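Local structure of terminal oxygenase component of carbazole (Janthinobacterium sp., 7BUG) at residues A[47-52]-A[375-380]; A[20-25]-A[345-350]. The protein catalyses, as the terminal oxygenase of carbazole 1,9a-dioxygenase, the angular dioxygenation of carbazole at C-9a and C-1, using a Rieske [2Fe-2S] cluster and a mononuclear iron. All blocks are in the same frame, centred on the assembly; numbering follows the deposited sequence. Where two conformers were deposited one is given.

Interaction 1 (A[47-52]-A[375-380]); sequences KLLGEN and GIQTQA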
loop_
_atom_site.group_PDB
_atom_site.type_symbol
_atom_site.label_atom_id
_atom_site.label_comp_id
_atom_site.label_asym_id
_atom_site.label_seq_id
_atom_site.Cartn_x
_atom_site.Cartn_y
_atom_site.Cartn_z
ATOM N N LYS A 47 -3.774 -12.027 -16.453
ATOM C CA LYS A 47 -2.922 -12.632 -15.413
ATOM C C LYS A 47 -3.624 -13.893 -14.891
ATOM O O LYS A 47 -4.803 -13.836 -14.497
ATOM C CB LYS A 47 -2.623 -11.600 -14.330
ATOM C CG LYS A 47 -1.677 -12.170 -13.286
ATOM C CD LYS A 47 -1.347 -11.181 -12.162
ATOM C CE LYS A 47 -0.226 -10.278 -12.585
ATOM N NZ LYS A 47 0.098 -9.354 -11.482
ATOM N N LEU A 48 -2.897 -15.012 -14.859
ATOM C CA LEU A 48 -3.409 -16.323 -14.458
ATOM C C LEU A 48 -2.389 -16.978 -13.534
ATOM O O LEU A 48 -1.204 -17.086 -13.919
ATOM C CB LEU A 48 -3.660 -17.164 -15.697
ATOM C CG LEU A 48 -4.148 -18.575 -15.458
ATOM C CD1 LEU A 48 -5.431 -18.628 -14.652
ATOM C CD2 LEU A 48 -4.299 -19.338 -16.757
ATOM N N LEU A 49 -2.815 -17.359 -12.332
ATOM C CA LEU A 49 -1.892 -17.992 -11.348
ATOM C C LEU A 49 -0.695 -17.073 -11.108
ATOM O O LEU A 49 0.422 -17.554 -10.863
ATOM C CB LEU A 49 -1.478 -19.391 -11.826
ATOM C CG LEU A 49 -2.346 -20.559 -11.373
ATOM C CD1 LEU A 49 -3.801 -20.403 -11.684
ATOM C CD2 LEU A 49 -1.790 -21.873 -11.915
ATOM N N GLY A 50 -0.898 -15.762 -11.205
ATOM C CA GLY A 50 0.119 -14.739 -10.943
ATOM C C GLY A 50 0.989 -14.406 -12.112
ATOM O O GLY A 50 1.817 -13.444 -12.036
ATOM N N GLU A 51 0.827 -15.102 -13.232
ATOM C CA GLU A 51 1.670 -14.914 -14.420
ATOM C C GLU A 51 0.911 -14.080 -15.476
ATOM O O GLU A 51 -0.260 -14.396 -15.831
ATOM C CB GLU A 51 1.989 -16.256 -15.096
ATOM C CG GLU A 51 2.631 -17.278 -14.170
ATOM C CD GLU A 51 3.205 -18.517 -14.816
ATOM O OE1 GLU A 51 3.451 -18.483 -16.025
ATOM O OE2 GLU A 51 3.461 -19.492 -14.081
ATOM N N ASN A 52 1.616 -13.096 -16.021
ATOM C CA ASN A 52 1.038 -12.250 -17.095
ATOM C C ASN A 52 1.199 -13.027 -18.404
ATOM O O ASN A 52 2.339 -13.429 -18.730
ATOM C CB ASN A 52 1.725 -10.884 -17.263
ATOM C CG ASN A 52 1.465 -9.982 -16.070
ATOM O OD1 ASN A 52 0.306 -9.825 -15.677
ATOM N ND2 ASN A 52 2.513 -9.451 -15.480
ATOM N N GLY A 375 -0.154 -29.754 -8.719
ATOM C CA GLY A 375 1.003 -28.951 -8.350
ATOM C C GLY A 375 0.599 -27.666 -7.652
ATOM O O GLY A 375 -0.459 -27.108 -7.993
ATOM N N ILE A 376 1.436 -27.190 -6.749
ATOM C CA ILE A 376 1.198 -25.902 -6.031
ATOM C C ILE A 376 1.990 -24.802 -6.729
ATOM O O ILE A 376 3.241 -24.810 -6.734
ATOM C CB ILE A 376 1.505 -26.022 -4.531
ATOM C CG1 ILE A 376 0.485 -26.970 -3.898
ATOM C CG2 ILE A 376 1.534 -24.661 -3.860
ATOM C CD1 ILE A 376 0.827 -27.425 -2.522
ATOM N N GLN A 377 1.265 -23.827 -7.268
ATOM C CA GLN A 377 1.926 -22.669 -7.900
ATOM C C GLN A 377 2.613 -21.847 -6.826
ATOM O O GLN A 377 2.001 -21.578 -5.742
ATOM C CB GLN A 377 0.883 -21.836 -8.648
ATOM C CG GLN A 377 1.457 -20.570 -9.245
ATOM C CD GLN A 377 2.094 -20.801 -10.599
ATOM O OE1 GLN A 377 2.436 -21.943 -10.945
ATOM N NE2 GLN A 377 2.235 -19.757 -11.406
ATOM N N THR A 378 3.833 -21.421 -7.104
ATOM C CA THR A 378 4.619 -20.629 -6.129
ATOM C C THR A 378 5.201 -19.385 -6.796
ATOM O O THR A 378 5.114 -19.237 -8.008
ATOM C CB THR A 378 5.782 -21.453 -5.548
ATOM O OG1 THR A 378 6.783 -21.535 -6.560
ATOM C CG2 THR A 378 5.361 -22.833 -5.100
ATOM N N GLN A 379 5.660 -18.475 -5.960
ATOM C CA GLN A 379 6.243 -17.200 -6.429
ATOM C C GLN A 379 7.465 -17.559 -7.273
ATOM O O GLN A 379 7.789 -16.801 -8.212
ATOM C CB GLN A 379 6.516 -16.249 -5.251
ATOM C CG GLN A 379 5.456 -15.178 -5.043
ATOM C CD GLN A 379 5.091 -14.365 -6.261
ATOM O OE1 GLN A 379 5.935 -13.876 -7.032
ATOM N NE2 GLN A 379 3.798 -14.184 -6.429
ATOM N N ALA A 380 8.114 -18.700 -7.037
ATOM C CA ALA A 380 9.235 -19.160 -7.871
ATOM C C ALA A 380 8.757 -19.402 -9.313
ATOM O O ALA A 380 9.489 -19.079 -10.224
ATOM C CB ALA A 380 9.896 -20.403 -7.291
#
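Gln377 reaches with its amide nitrogen into the bend at residues 48-51, where NE2 gives one hydrogen bond to Leu49 O (2.9 Å) and another to Glu51 OE2 (3.0 Å). The bond to the carboxylate is the straighter, with an angle of 162° at the hydrogen. Glu51 OE2 lies in the plane of the amide and uses its anti lone pair, the one away from the other carboxylate oxygen, and the carboxylate and amide groups are nearly coplanar. Leu49 O, by contrast, is met from a tilt, somewhat out of both the amide and the carbonyl planes. Both acceptors thus grip a single NH2 group and fix the rotation of the amide. Leu49 CB lies beside the amide, 3.8 Å from Gln377 NE2. Gln377 can deliver its nitrogen here because its chain, with CG anti to the backbone N (chi1 176°), bends at chi2 (84°).

The bend is a type I' turn from Leu48 to Glu51, the hairpin connection between strands 44-48 and 51-58 in the antiparallel sheet of the Rieske domain. Gln377 lies in the C-terminal loop just before helix 379-382, so the contact fastens this tail to the hairpin. Leu49 and Gly50 occupy the turn's two inner positions with positive phi, readily adopted by glycine but less so by leucine. Backbone bonds from Leu48 N to Glu51 O and from Glu51 N to Leu48 O, each 2.9 Å, close the hairpin.

Farther out, Arg26 NH1 bridges the pair, forming a salt bridge with Glu51 OE2 and a hydrogen bond with Gln377 OE1. The other carboxylate oxygen, Glu51 OE1, is hydrogen-bonded to Tyr124 OH and salt-bridged to Lys66 NZ, so this buried acid is compensated by two basic residues, which would probably favour its ionised form. Leu49 also packs on Tyr30, Leu137 and Pro288.

Interaction 2 (A[20-25]-A[345-350]); sequences DAKLGF and ADDKGW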
loop_
_atom_site.group_PDB
_atom_site.type_symbol
_atom_site.label_atom_id
_atom_site.label_comp_id
_atom_site.label_asym_id
_atom_site.label_seq_id
_atom_site.Cartn_x
_atom_site.Cartn_y
_atom_site.Cartn_z
ATOM N N ASP A 20 -1.612 -24.099 1.506
ATOM C CA ASP A 20 -0.421 -23.529 0.869
ATOM C C ASP A 20 -0.764 -22.941 -0.511
ATOM O O ASP A 20 0.032 -22.107 -1.047
ATOM C CB ASP A 20 0.645 -24.610 0.706
ATOM C CG ASP A 20 2.022 -24.055 0.540
ATOM O OD1 ASP A 20 2.301 -23.018 1.151
ATOM O OD2 ASP A 20 2.827 -24.750 -0.116
ATOM N N ALA A 21 -1.857 -23.376 -1.120
ATOM C CA ALA A 21 -2.141 -23.095 -2.550
ATOM C C ALA A 21 -2.789 -21.712 -2.764
ATOM O O ALA A 21 -3.793 -21.594 -3.466
ATOM C CB ALA A 21 -2.880 -24.234 -3.180
ATOM N N LYS A 22 -2.158 -20.668 -2.225
ATOM C CA LYS A 22 -2.620 -19.273 -2.286
ATOM C C LYS A 22 -2.725 -18.789 -3.736
ATOM O O LYS A 22 -3.652 -17.997 -4.053
ATOM C CB LYS A 22 -1.669 -18.415 -1.441
ATOM C CG LYS A 22 -2.067 -16.960 -1.337
ATOM C CD LYS A 22 -1.087 -16.214 -0.475
ATOM C CE LYS A 22 -1.042 -16.795 0.918
ATOM N NZ LYS A 22 -0.853 -15.699 1.897
ATOM N N LEU A 23 -1.846 -19.267 -4.625
ATOM C CA LEU A 23 -1.843 -18.881 -6.060
ATOM C C LEU A 23 -2.567 -19.894 -6.945
ATOM O O LEU A 23 -2.552 -19.700 -8.186
ATOM C CB LEU A 23 -0.392 -18.742 -6.539
ATOM C CG LEU A 23 0.313 -17.467 -6.144
ATOM C CD1 LEU A 23 1.804 -17.593 -6.444
ATOM C CD2 LEU A 23 -0.291 -16.251 -6.863
ATOM N N GLY A 24 -3.205 -20.915 -6.389
ATOM C CA GLY A 24 -3.867 -21.966 -7.156
ATOM C C GLY A 24 -2.954 -23.134 -7.474
ATOM O O GLY A 24 -1.773 -23.159 -7.084
ATOM N N PHE A 25 -3.480 -24.038 -8.257
ATOM C CA PHE A 25 -2.822 -25.312 -8.622
ATOM C C PHE A 25 -2.287 -25.196 -10.034
ATOM O O PHE A 25 -3.048 -24.983 -11.007
ATOM C CB PHE A 25 -3.806 -26.467 -8.465
ATOM C CG PHE A 25 -4.262 -26.631 -7.040
ATOM C CD1 PHE A 25 -3.355 -26.828 -5.998
ATOM C CD2 PHE A 25 -5.619 -26.697 -6.769
ATOM C CE1 PHE A 25 -3.817 -27.073 -4.705
ATOM C CE2 PHE A 25 -6.057 -26.965 -5.476
ATOM C CZ PHE A 25 -5.159 -27.099 -4.437
ATOM N N ALA A 345 -6.676 -13.281 5.346
ATOM C CA ALA A 345 -5.635 -12.482 4.636
ATOM C C ALA A 345 -4.239 -12.759 5.188
ATOM O O ALA A 345 -3.291 -12.697 4.390
ATOM C CB ALA A 345 -5.937 -11.004 4.739
ATOM N N ASP A 346 -4.105 -13.044 6.473
ATOM C CA ASP A 346 -2.806 -13.278 7.149
ATOM C C ASP A 346 -2.597 -14.782 7.297
ATOM O O ASP A 346 -1.670 -15.178 8.053
ATOM C CB ASP A 346 -2.770 -12.609 8.526
ATOM C CG ASP A 346 -4.008 -12.927 9.368
ATOM O OD1 ASP A 346 -4.890 -13.684 8.882
ATOM O OD2 ASP A 346 -4.113 -12.396 10.498
ATOM N N ASP A 347 -3.429 -15.584 6.624
ATOM C CA ASP A 347 -3.426 -17.070 6.660
ATOM C C ASP A 347 -3.893 -17.567 8.024
ATOM O O ASP A 347 -3.944 -18.787 8.178
ATOM C CB ASP A 347 -2.059 -17.664 6.296
ATOM C CG ASP A 347 -1.603 -17.290 4.898
ATOM O OD1 ASP A 347 -2.409 -17.427 4.005
ATOM O OD2 ASP A 347 -0.418 -16.929 4.703
ATOM N N LYS A 348 -4.271 -16.688 8.958
ATOM C CA LYS A 348 -4.655 -17.133 10.327
ATOM C C LYS A 348 -6.081 -17.716 10.326
ATOM O O LYS A 348 -6.375 -18.584 11.167
ATOM C CB LYS A 348 -4.502 -15.988 11.327
ATOM C CG LYS A 348 -3.061 -15.582 11.593
ATOM C CD LYS A 348 -2.912 -14.595 12.738
ATOM C CE LYS A 348 -1.563 -13.897 12.757
ATOM N NZ LYS A 348 -1.537 -12.818 13.782
ATOM N N GLY A 349 -6.971 -17.305 9.423
ATOM C CA GLY A 349 -8.371 -17.789 9.485
ATOM C C GLY A 349 -8.445 -19.311 9.288
ATOM O O GLY A 349 -9.372 -19.951 9.823
ATOM N N TRP A 350 -7.432 -19.924 8.623
ATOM C CA TRP A 350 -7.388 -21.382 8.413
ATOM C C TRP A 350 -7.198 -22.082 9.754
ATOM O O TRP A 350 -7.660 -23.236 9.893
ATOM C CB TRP A 350 -6.286 -21.788 7.418
ATOM C CG TRP A 350 -6.401 -21.095 6.099
ATOM C CD1 TRP A 350 -5.541 -20.142 5.628
ATOM C CD2 TRP A 350 -7.371 -21.326 5.067
ATOM N NE1 TRP A 350 -5.951 -19.719 4.399
ATOM C CE2 TRP A 350 -7.029 -20.461 3.998
ATOM C CE3 TRP A 350 -8.461 -22.178 4.908
ATOM C CZ2 TRP A 350 -7.781 -20.399 2.828
ATOM C CZ3 TRP A 350 -9.231 -22.104 3.766
ATOM C CH2 TRP A 350 -8.879 -21.221 2.739
HETATM O O HOH W 1 -3.008 -13.433 1.738
#
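Lys22 and Asp347 form a salt bridge between the loop after helix 16-20 and the connection that leads from helix 331-344 to helix 349-352, so it ties the N-terminal region to the C-terminal helices of the catalytic part of this Rieske oxygenase. Along the first segment, Asp20 comes first, its carboxylate hydrogen-bonded to Ala2 N through OD2 and to Asn3 N through OD1. Asp20 O accepts from Lys22 N (2.9 Å) across an inverse gamma turn centred on Ala21.

Lys22 then sends its long chain over to the other segment. It leaves the backbone with CG anti to N (chi1 -176°) and bends only near its end, at chi3 and chi4. NZ sits in the fork of the Asp347 carboxylate, 3.1 Å from OD1 and 3.1 Å from OD2, meeting both on the syn side but 19° out of their plane. The two chains cross at about a right angle, and Lys22 CE lies 3.4 Å from Asp347 OD1. An alanine in place of Asp347 would probably leave the Lys22 ammonium without its carboxylate mate, with a water as its remaining partner in this contact and the chain end less firmly placed.

Lys22 and Leu23 are the inner residues of a type I turn from Ala21 to Gly24, closed by Gly24 N to Ala21 O (3.1 Å). Glycine fits at the end of the turn, since with its positive phi and extended psi a CB would be jammed against the carbonyl O of Leu23. Phe25 follows, its ring meeting that of Trp171.

A water adds a second link, accepting from Lys22 NZ (3.1 Å) and donating to Ala345 O at 2.8 Å.

Overall arrangement
Interaction 1 is buried, whereas interaction 2 is partly buried and includes a water bridge. Both tie residues from the first part of the chain to its C-terminal region, yet interaction 1 joins a hairpin of the Rieske domain to the tail, while interaction 2 joins a loop to the connection between two C-terminal helices of the catalytic part. Their chemistry differs accordingly: an amide NH2 shared by a backbone carbonyl and a buried carboxylate that has basic partners, against a direct lysine-aspartate ion pair with a bridging water. Their centres are 13 Å apart, and they touch directly: Gln377 N probably donates to Gly24 O (3.1 Å), and Leu49 packs against the 23-25 backbone. The segments alternate along the chain.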